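Local coordinates for UPF0141 protein yjdB (Campylobacter jejuni subsp. jejuni HB93-13, PDB 4TN0) that probably transfers phosphoethanolamine to acceptors in the periplasm, and is required for polymyxin resistance and motility, at residues L128-L140 and Y199-L211. Numbering follows the deposited sequence.
Sequences LDENLLIPFKEKL and YTDYLLSEIIKLL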
ATOM      1  N   LEU A 128     -13.848   7.478   8.099  1.00 37.14           N
ATOM      2  CA  LEU A 128     -12.650   7.043   8.811  1.00 40.50           C
ATOM      3  C   LEU A 128     -12.191   5.673   8.305  1.00 43.77           C
ATOM      4  O   LEU A 128     -13.004   4.768   8.117  1.00 44.55           O
ATOM      5  CB  LEU A 128     -12.899   6.986  10.323  1.00 41.08           C
ATOM      6  CG  LEU A 128     -12.764   8.252  11.189  1.00 47.53           C
ATOM      7  CD1 LEU A 128     -11.710   9.209  10.648  1.00 39.48           C
ATOM      8  CD2 LEU A 128     -14.106   8.954  11.271  1.00 42.69           C
ATOM      9  N   ASP A 129     -10.889   5.529   8.088  1.00 44.37           N
ATOM     10  CA  ASP A 129     -10.339   4.290   7.552  1.00 41.75           C
ATOM     11  C   ASP A 129     -10.638   3.099   8.466  1.00 48.69           C
ATOM     12  O   ASP A 129     -10.643   1.943   7.997  1.00 42.47           O
ATOM     13  CB  ASP A 129      -8.832   4.399   7.362  1.00 39.13           C
ATOM     14  CG  ASP A 129      -8.432   4.984   6.019  1.00 40.44           C
ATOM     15  OD1 ASP A 129      -9.215   4.844   5.053  1.00 40.33           O
ATOM     16  OD2 ASP A 129      -7.319   5.572   5.955  1.00 33.76           O
ATOM     17  N   GLU A 130     -10.886   3.366   9.755  1.00 41.51           N
ATOM     18  CA  GLU A 130     -11.137   2.277  10.694  1.00 44.75           C
ATOM     19  C   GLU A 130     -12.339   1.421  10.275  1.00 40.23           C
ATOM     20  O   GLU A 130     -12.409   0.245  10.616  1.00 43.40           O
ATOM     21  CB  GLU A 130     -11.305   2.817  12.125  1.00 42.07           C
ATOM     22  CG  GLU A 130     -12.451   3.780  12.327  1.00 42.26           C
ATOM     23  CD  GLU A 130     -12.368   4.515  13.665  1.00 51.71           C
ATOM     24  OE1 GLU A 130     -11.242   4.813  14.140  1.00 51.17           O
ATOM     25  OE2 GLU A 130     -13.441   4.821  14.232  1.00 56.98           O
ATOM     26  N   ASN A 131     -13.245   1.985   9.485  1.00 40.14           N
ATOM     27  CA  ASN A 131     -14.410   1.235   9.022  1.00 45.00           C
ATOM     28  C   ASN A 131     -14.034   0.011   8.193  1.00 51.54           C
ATOM     29  O   ASN A 131     -14.864  -0.868   7.972  1.00 51.22           O
ATOM     30  CB  ASN A 131     -15.363   2.131   8.225  1.00 40.78           C
ATOM     31  CG  ASN A 131     -15.933   3.250   9.067  1.00 48.74           C
ATOM     32  OD1 ASN A 131     -15.912   3.175  10.293  1.00 49.30           O
ATOM     33  ND2 ASN A 131     -16.434   4.302   8.421  1.00 49.83           N
ATOM     34  N   LEU A 132     -12.804  -0.016   7.694  1.00 49.88           N
ATOM     35  CA  LEU A 132     -12.324  -1.160   6.940  1.00 47.51           C
ATOM     36  C   LEU A 132     -12.091  -2.360   7.866  1.00 54.68           C
ATOM     37  O   LEU A 132     -12.114  -3.514   7.423  1.00 48.80           O
ATOM     38  CB  LEU A 132     -11.047  -0.801   6.176  1.00 43.32           C
ATOM     39  CG  LEU A 132     -11.276   0.117   4.969  1.00 43.30           C
ATOM     40  CD1 LEU A 132      -9.953   0.659   4.462  1.00 45.38           C
ATOM     41  CD2 LEU A 132     -12.041  -0.593   3.846  1.00 42.58           C
ATOM     42  N   LEU A 133     -11.896  -2.103   9.159  1.00 51.61           N
ATOM     43  CA  LEU A 133     -11.640  -3.204  10.079  1.00 51.76           C
ATOM     44  C   LEU A 133     -12.896  -4.083  10.235  1.00 58.36           C
ATOM     45  O   LEU A 133     -12.801  -5.264  10.582  1.00 57.11           O
ATOM     46  CB  LEU A 133     -11.151  -2.667  11.423  1.00 45.88           C
ATOM     47  CG  LEU A 133      -9.744  -2.073  11.284  1.00 49.92           C
ATOM     48  CD1 LEU A 133      -9.194  -1.508  12.582  1.00 49.68           C
ATOM     49  CD2 LEU A 133      -8.812  -3.120  10.755  1.00 45.09           C
ATOM     50  N   ILE A 134     -14.061  -3.508   9.941  1.00 53.88           N
ATOM     51  CA  ILE A 134     -15.324  -4.233  10.045  1.00 55.37           C
ATOM     52  C   ILE A 134     -15.481  -5.354   9.004  1.00 61.51           C
ATOM     53  O   ILE A 134     -15.674  -6.510   9.390  1.00 65.43           O
ATOM     54  CB  ILE A 134     -16.536  -3.270   9.969  1.00 58.23           C
ATOM     55  CG1 ILE A 134     -16.656  -2.476  11.269  1.00 56.18           C
ATOM     56  CG2 ILE A 134     -17.818  -4.036   9.755  1.00 62.27           C
ATOM     57  CD1 ILE A 134     -17.720  -1.413  11.219  1.00 54.64           C
ATOM     58  N   PRO A 135     -15.408  -5.040   7.690  1.00 63.12           N
ATOM     59  CA  PRO A 135     -15.562  -6.184   6.782  1.00 57.24           C
ATOM     60  C   PRO A 135     -14.335  -7.085   6.774  1.00 55.88           C
ATOM     61  O   PRO A 135     -14.439  -8.244   6.365  1.00 58.39           O
ATOM     62  CB  PRO A 135     -15.758  -5.522   5.420  1.00 55.78           C
ATOM     63  CG  PRO A 135     -14.971  -4.255   5.531  1.00 56.35           C
ATOM     64  CD  PRO A 135     -15.132  -3.792   6.949  1.00 55.27           C
ATOM     65  N   PHE A 136     -13.206  -6.569   7.250  1.00 50.76           N
ATOM     66  CA  PHE A 136     -11.995  -7.367   7.382  1.00 52.46           C
ATOM     67  C   PHE A 136     -12.153  -8.436   8.451  1.00 58.32           C
ATOM     68  O   PHE A 136     -11.791  -9.590   8.232  1.00 55.39           O
ATOM     69  CB  PHE A 136     -10.808  -6.481   7.720  1.00 43.16           C
ATOM     70  CG  PHE A 136      -9.560  -7.230   8.082  1.00 49.82           C
ATOM     71  CD1 PHE A 136      -8.911  -8.030   7.142  1.00 52.13           C
ATOM     72  CD2 PHE A 136      -8.990  -7.089   9.337  1.00 48.70           C
ATOM     73  CE1 PHE A 136      -7.738  -8.699   7.464  1.00 46.87           C
ATOM     74  CE2 PHE A 136      -7.811  -7.758   9.664  1.00 53.11           C
ATOM     75  CZ  PHE A 136      -7.182  -8.559   8.723  1.00 44.98           C
ATOM     76  N   LYS A 137     -12.734  -8.061   9.590  1.00 57.84           N
ATOM     77  CA  LYS A 137     -12.968  -9.025  10.661  1.00 61.00           C
ATOM     78  C   LYS A 137     -13.946 -10.092  10.167  1.00 59.87           C
ATOM     79  O   LYS A 137     -13.731 -11.278  10.373  1.00 59.95           O
ATOM     80  CB  LYS A 137     -13.485  -8.323  11.930  1.00 60.93           C
ATOM     81  CG  LYS A 137     -12.366  -7.689  12.749  1.00 57.34           C
ATOM     82  CD  LYS A 137     -12.843  -6.931  13.985  1.00 54.95           C
ATOM     83  CE  LYS A 137     -11.690  -6.050  14.513  1.00 60.78           C
ATOM     84  NZ  LYS A 137     -12.000  -5.111  15.636  1.00 57.20           N
ATOM     85  N   GLU A 138     -14.979  -9.667   9.452  1.00 58.64           N
ATOM     86  CA  GLU A 138     -15.974 -10.592   8.950  1.00 59.58           C
ATOM     87  C   GLU A 138     -15.419 -11.568   7.910  1.00 65.13           C
ATOM     88  O   GLU A 138     -15.841 -12.727   7.835  1.00 65.56           O
ATOM     89  CB  GLU A 138     -17.151  -9.826   8.362  1.00 63.66           C
ATOM     90  CG  GLU A 138     -18.174 -10.735   7.700  1.00 71.30           C
ATOM     91  CD  GLU A 138     -18.885 -11.701   8.678  1.00 75.85           C
ATOM     92  OE1 GLU A 138     -18.658 -11.616   9.913  1.00 72.94           O
ATOM     93  OE2 GLU A 138     -19.680 -12.549   8.203  1.00 69.44           O
ATOM     94  N   LYS A 139     -14.467 -11.117   7.107  1.00 66.47           N
ATOM     95  CA  LYS A 139     -13.863 -12.006   6.129  1.00 60.54           C
ATOM     96  C   LYS A 139     -12.898 -12.964   6.841  1.00 62.62           C
ATOM     97  O   LYS A 139     -12.604 -14.046   6.330  1.00 61.57           O
ATOM     98  CB  LYS A 139     -13.147 -11.196   5.034  1.00 59.84           C
ATOM     99  CG  LYS A 139     -12.314 -12.016   4.049  1.00 58.70           C
ATOM    100  CD  LYS A 139     -13.186 -12.924   3.196  1.00 60.40           C
ATOM    101  CE  LYS A 139     -12.335 -13.885   2.367  1.00 64.04           C
ATOM    102  NZ  LYS A 139     -13.174 -14.761   1.499  1.00 55.24           N
ATOM    103  N   LEU A 140     -12.440 -12.595   8.038  1.00 56.82           N
ATOM    104  CA  LEU A 140     -11.505 -13.453   8.761  1.00 59.94           C
ATOM    105  C   LEU A 140     -12.201 -14.713   9.301  1.00 62.31           C
ATOM    106  O   LEU A 140     -11.540 -15.672   9.702  1.00 62.68           O
ATOM    107  CB  LEU A 140     -10.827 -12.678   9.895  1.00 55.41           C
ATOM    108  CG  LEU A 140      -9.554 -11.891   9.536  1.00 60.15           C
ATOM    109  CD1 LEU A 140      -8.870 -11.321  10.776  1.00 61.21           C
ATOM    110  CD2 LEU A 140      -8.567 -12.730   8.744  1.00 62.83           C
ATOM    111  N   TYR A 199      -2.386   7.873  12.233  1.00 42.62           N
ATOM    112  CA  TYR A 199      -3.630   7.123  12.218  1.00 46.05           C
ATOM    113  C   TYR A 199      -3.504   5.896  11.326  1.00 43.60           C
ATOM    114  O   TYR A 199      -3.891   4.802  11.710  1.00 46.90           O
ATOM    115  CB  TYR A 199      -4.771   8.013  11.736  1.00 42.68           C
ATOM    116  CG  TYR A 199      -6.142   7.361  11.715  1.00 40.15           C
ATOM    117  CD1 TYR A 199      -6.618   6.660  12.814  1.00 40.67           C
ATOM    118  CD2 TYR A 199      -6.978   7.504  10.617  1.00 35.45           C
ATOM    119  CE1 TYR A 199      -7.888   6.098  12.808  1.00 40.66           C
ATOM    120  CE2 TYR A 199      -8.242   6.941  10.593  1.00 41.76           C
ATOM    121  CZ  TYR A 199      -8.697   6.245  11.696  1.00 41.44           C
ATOM    122  OH  TYR A 199      -9.954   5.694  11.678  1.00 41.76           O
ATOM    123  N   THR A 200      -2.921   6.075  10.149  1.00 44.92           N
ATOM    124  CA  THR A 200      -2.659   4.953   9.259  1.00 44.22           C
ATOM    125  C   THR A 200      -1.699   3.968   9.926  1.00 47.64           C
ATOM    126  O   THR A 200      -1.888   2.759   9.822  1.00 53.50           O
ATOM    127  CB  THR A 200      -2.092   5.418   7.906  1.00 40.75           C
ATOM    128  OG1 THR A 200      -3.135   6.055   7.165  1.00 41.28           O
ATOM    129  CG2 THR A 200      -1.582   4.229   7.095  1.00 40.69           C
ATOM    130  N   ASP A 201      -0.689   4.472  10.629  1.00 46.40           N
ATOM    131  CA  ASP A 201       0.241   3.586  11.319  1.00 46.86           C
ATOM    132  C   ASP A 201      -0.491   2.712  12.364  1.00 55.67           C
ATOM    133  O   ASP A 201      -0.301   1.490  12.413  1.00 53.65           O
ATOM    134  CB  ASP A 201       1.354   4.394  11.974  1.00 46.73           C
ATOM    135  CG  ASP A 201       2.568   3.541  12.322  1.00 51.21           C
ATOM    136  OD1 ASP A 201       3.390   3.274  11.419  1.00 53.38           O
ATOM    137  OD2 ASP A 201       2.718   3.157  13.500  1.00 53.02           O
ATOM    138  N   TYR A 202      -1.354   3.335  13.164  1.00 53.49           N
ATOM    139  CA  TYR A 202      -2.144   2.627  14.174  1.00 52.61           C
ATOM    140  C   TYR A 202      -2.988   1.524  13.558  1.00 52.09           C
ATOM    141  O   TYR A 202      -3.033   0.400  14.066  1.00 55.67           O
ATOM    142  CB  TYR A 202      -3.039   3.618  14.932  1.00 52.90           C
ATOM    143  CG  TYR A 202      -4.191   3.003  15.714  1.00 51.94           C
ATOM    144  CD1 TYR A 202      -5.474   2.957  15.179  1.00 50.16           C
ATOM    145  CD2 TYR A 202      -3.998   2.490  16.992  1.00 51.31           C
ATOM    146  CE1 TYR A 202      -6.526   2.402  15.886  1.00 49.51           C
ATOM    147  CE2 TYR A 202      -5.040   1.928  17.705  1.00 48.27           C
ATOM    148  CZ  TYR A 202      -6.303   1.887  17.152  1.00 52.03           C
ATOM    149  OH  TYR A 202      -7.353   1.345  17.875  1.00 47.53           O
ATOM    150  N   LEU A 203      -3.666   1.855  12.469  1.00 51.98           N
ATOM    151  CA  LEU A 203      -4.516   0.897  11.782  1.00 48.16           C
ATOM    152  C   LEU A 203      -3.705  -0.287  11.262  1.00 56.06           C
ATOM    153  O   LEU A 203      -4.204  -1.423  11.206  1.00 55.34           O
ATOM    154  CB  LEU A 203      -5.248   1.570  10.641  1.00 42.01           C
ATOM    155  CG  LEU A 203      -6.337   2.555  11.033  1.00 46.07           C
ATOM    156  CD1 LEU A 203      -7.042   2.991   9.781  1.00 34.52           C
ATOM    157  CD2 LEU A 203      -7.327   1.945  12.042  1.00 44.39           C
ATOM    158  N   LEU A 204      -2.469  -0.022  10.851  1.00 52.62           N
ATOM    159  CA  LEU A 204      -1.592  -1.119  10.456  1.00 56.17           C
ATOM    160  C   LEU A 204      -1.343  -2.047  11.633  1.00 54.11           C
ATOM    161  O   LEU A 204      -1.500  -3.256  11.501  1.00 58.62           O
ATOM    162  CB  LEU A 204      -0.265  -0.598   9.881  1.00 54.54           C
ATOM    163  CG  LEU A 204      -0.177  -0.402   8.363  1.00 51.67           C
ATOM    164  CD1 LEU A 204      -1.319   0.396   7.778  1.00 54.55           C
ATOM    165  CD2 LEU A 204       1.190   0.151   7.951  1.00 46.13           C
ATOM    166  N   SER A 205      -1.006  -1.500  12.793  1.00 52.56           N
ATOM    167  CA  SER A 205      -0.694  -2.380  13.912  1.00 57.29           C
ATOM    168  C   SER A 205      -1.960  -3.087  14.423  1.00 57.44           C
ATOM    169  O   SER A 205      -1.869  -4.188  14.948  1.00 63.18           O
ATOM    170  CB  SER A 205       0.032  -1.618  15.028  1.00 53.35           C
ATOM    171  OG  SER A 205      -0.855  -0.843  15.798  1.00 61.75           O
ATOM    172  N   GLU A 206      -3.131  -2.478  14.254  1.00 57.40           N
ATOM    173  CA  GLU A 206      -4.397  -3.158  14.546  1.00 53.67           C
ATOM    174  C   GLU A 206      -4.621  -4.330  13.601  1.00 57.00           C
ATOM    175  O   GLU A 206      -5.223  -5.337  13.977  1.00 60.16           O
ATOM    176  CB  GLU A 206      -5.572  -2.191  14.464  1.00 50.44           C
ATOM    177  CG  GLU A 206      -5.676  -1.255  15.664  1.00 59.04           C
ATOM    178  CD  GLU A 206      -5.983  -1.968  16.980  1.00 55.42           C
ATOM    179  OE1 GLU A 206      -7.101  -2.509  17.105  1.00 55.35           O
ATOM    180  OE2 GLU A 206      -5.118  -1.961  17.890  1.00 52.14           O
ATOM    181  N   ILE A 207      -4.161  -4.184  12.365  1.00 58.70           N
ATOM    182  CA  ILE A 207      -4.242  -5.268  11.393  1.00 60.35           C
ATOM    183  C   ILE A 207      -3.310  -6.401  11.815  1.00 61.59           C
ATOM    184  O   ILE A 207      -3.712  -7.556  11.849  1.00 59.76           O
ATOM    185  CB  ILE A 207      -3.892  -4.773   9.973  1.00 58.43           C
ATOM    186  CG1 ILE A 207      -5.105  -4.063   9.372  1.00 53.96           C
ATOM    187  CG2 ILE A 207      -3.466  -5.938   9.053  1.00 56.65           C
ATOM    188  CD1 ILE A 207      -4.782  -3.294   8.117  1.00 52.68           C
ATOM    189  N   ILE A 208      -2.079  -6.048  12.171  1.00 59.07           N
ATOM    190  CA  ILE A 208      -1.116  -6.999  12.702  1.00 57.85           C
ATOM    191  C   ILE A 208      -1.688  -7.693  13.939  1.00 66.07           C
ATOM    192  O   ILE A 208      -1.550  -8.907  14.113  1.00 68.24           O
ATOM    193  CB  ILE A 208       0.214  -6.290  13.076  1.00 56.80           C
ATOM    194  CG1 ILE A 208       0.935  -5.786  11.828  1.00 56.45           C
ATOM    195  CG2 ILE A 208       1.144  -7.205  13.839  1.00 61.36           C
ATOM    196  CD1 ILE A 208       2.261  -5.144  12.125  1.00 54.83           C
ATOM    197  N   LYS A 209      -2.364  -6.905  14.774  1.00 68.75           N
ATOM    198  CA  LYS A 209      -2.943  -7.354  16.041  1.00 68.15           C
ATOM    199  C   LYS A 209      -4.026  -8.400  15.816  1.00 68.29           C
ATOM    200  O   LYS A 209      -4.193  -9.315  16.611  1.00 74.76           O
ATOM    201  CB  LYS A 209      -3.493  -6.124  16.789  1.00 65.70           C
ATOM    202  CG  LYS A 209      -4.272  -6.321  18.101  1.00 65.92           C
ATOM    203  CD  LYS A 209      -4.083  -5.028  18.949  1.00 72.01           C
ATOM    204  CE  LYS A 209      -5.221  -4.725  19.929  1.00 70.26           C
ATOM    205  NZ  LYS A 209      -6.508  -5.370  19.563  1.00 78.52           N
ATOM    206  N   LEU A 210      -4.746  -8.270  14.712  1.00 65.47           N
ATOM    207  CA  LEU A 210      -5.763  -9.240  14.352  1.00 66.71           C
ATOM    208  C   LEU A 210      -5.100 -10.443  13.683  1.00 71.40           C
ATOM    209  O   LEU A 210      -5.634 -11.556  13.701  1.00 72.25           O
ATOM    210  CB  LEU A 210      -6.814  -8.608  13.434  1.00 63.09           C
ATOM    211  CG  LEU A 210      -7.857  -7.726  14.149  1.00 64.47           C
ATOM    212  CD1 LEU A 210      -8.579  -6.840  13.152  1.00 50.73           C
ATOM    213  CD2 LEU A 210      -8.865  -8.527  14.988  1.00 64.03           C
ATOM    214  N   LEU A 211      -3.927 -10.211  13.097  1.00 73.71           N
ATOM    215  CA  LEU A 211      -3.191 -11.270  12.411  1.00 73.82           C
ATOM    216  C   LEU A 211      -2.548 -12.250  13.380  1.00 78.98           C
ATOM    217  O   LEU A 211      -2.363 -13.430  13.055  1.00 81.52           O
ATOM    218  CB  LEU A 211      -2.117 -10.676  11.491  1.00 69.95           C
ATOM    219  CG  LEU A 211      -2.615 -10.074  10.176  1.00 68.08           C
ATOM    220  CD1 LEU A 211      -1.444  -9.795   9.248  1.00 59.83           C
ATOM    221  CD2 LEU A 211      -3.662 -10.979   9.505  1.00 62.83           C
TER
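The ring of Tyr-199 has Leu-203 CD1 lying off-centre over one face and Glu-130 OE1 at its edge, in the ring plane, the carboxylate itself turned 56° from the ring. Its hydroxyl reaches the 3-10 turn because CG stands opposite the backbone N (chi1 -178°). There Tyr-199 OH donates to Glu-130 OE1 (2.9 Å), from above the carboxylate plane, and accepts a rather bent bond from Glu-130 N (3.2 Å). Tyrosine suits this place, since one hydroxyl can donate to a carboxylate oxygen and accept from a backbone N-H at once. On the Phe-136 ring, Leu-140 CG covers one face, while Leu-210 CD1 meets the edge at CE2 (3.7 Å) and Leu-211 CD2 lies near CZ; this flat ring fits between helix and sheet.

Leu-133, suitably branched, touches Leu-203 CD2 with CD1 (4.0 Å) and Ile-207 CG1 with CD2. The extended Lys-137 lays CE against Leu-210 CD1 (3.5 Å), its aliphatic chain covering the leucine while its amine stays near the surface. Asp-129 turns its carboxylate to the backbone amides of Gln-154 and Gly-155.

Helix 133-139 and the 199-211 part of helix 186-211 run in nearly the same direction (15°), their segment axes 11.8 Å apart at closest. Phe-136 and Ile-207 reach strands 18-24 and 146-152: neighbouring helices layered on the central sheet of an alkaline phosphatase-like alpha/beta fold.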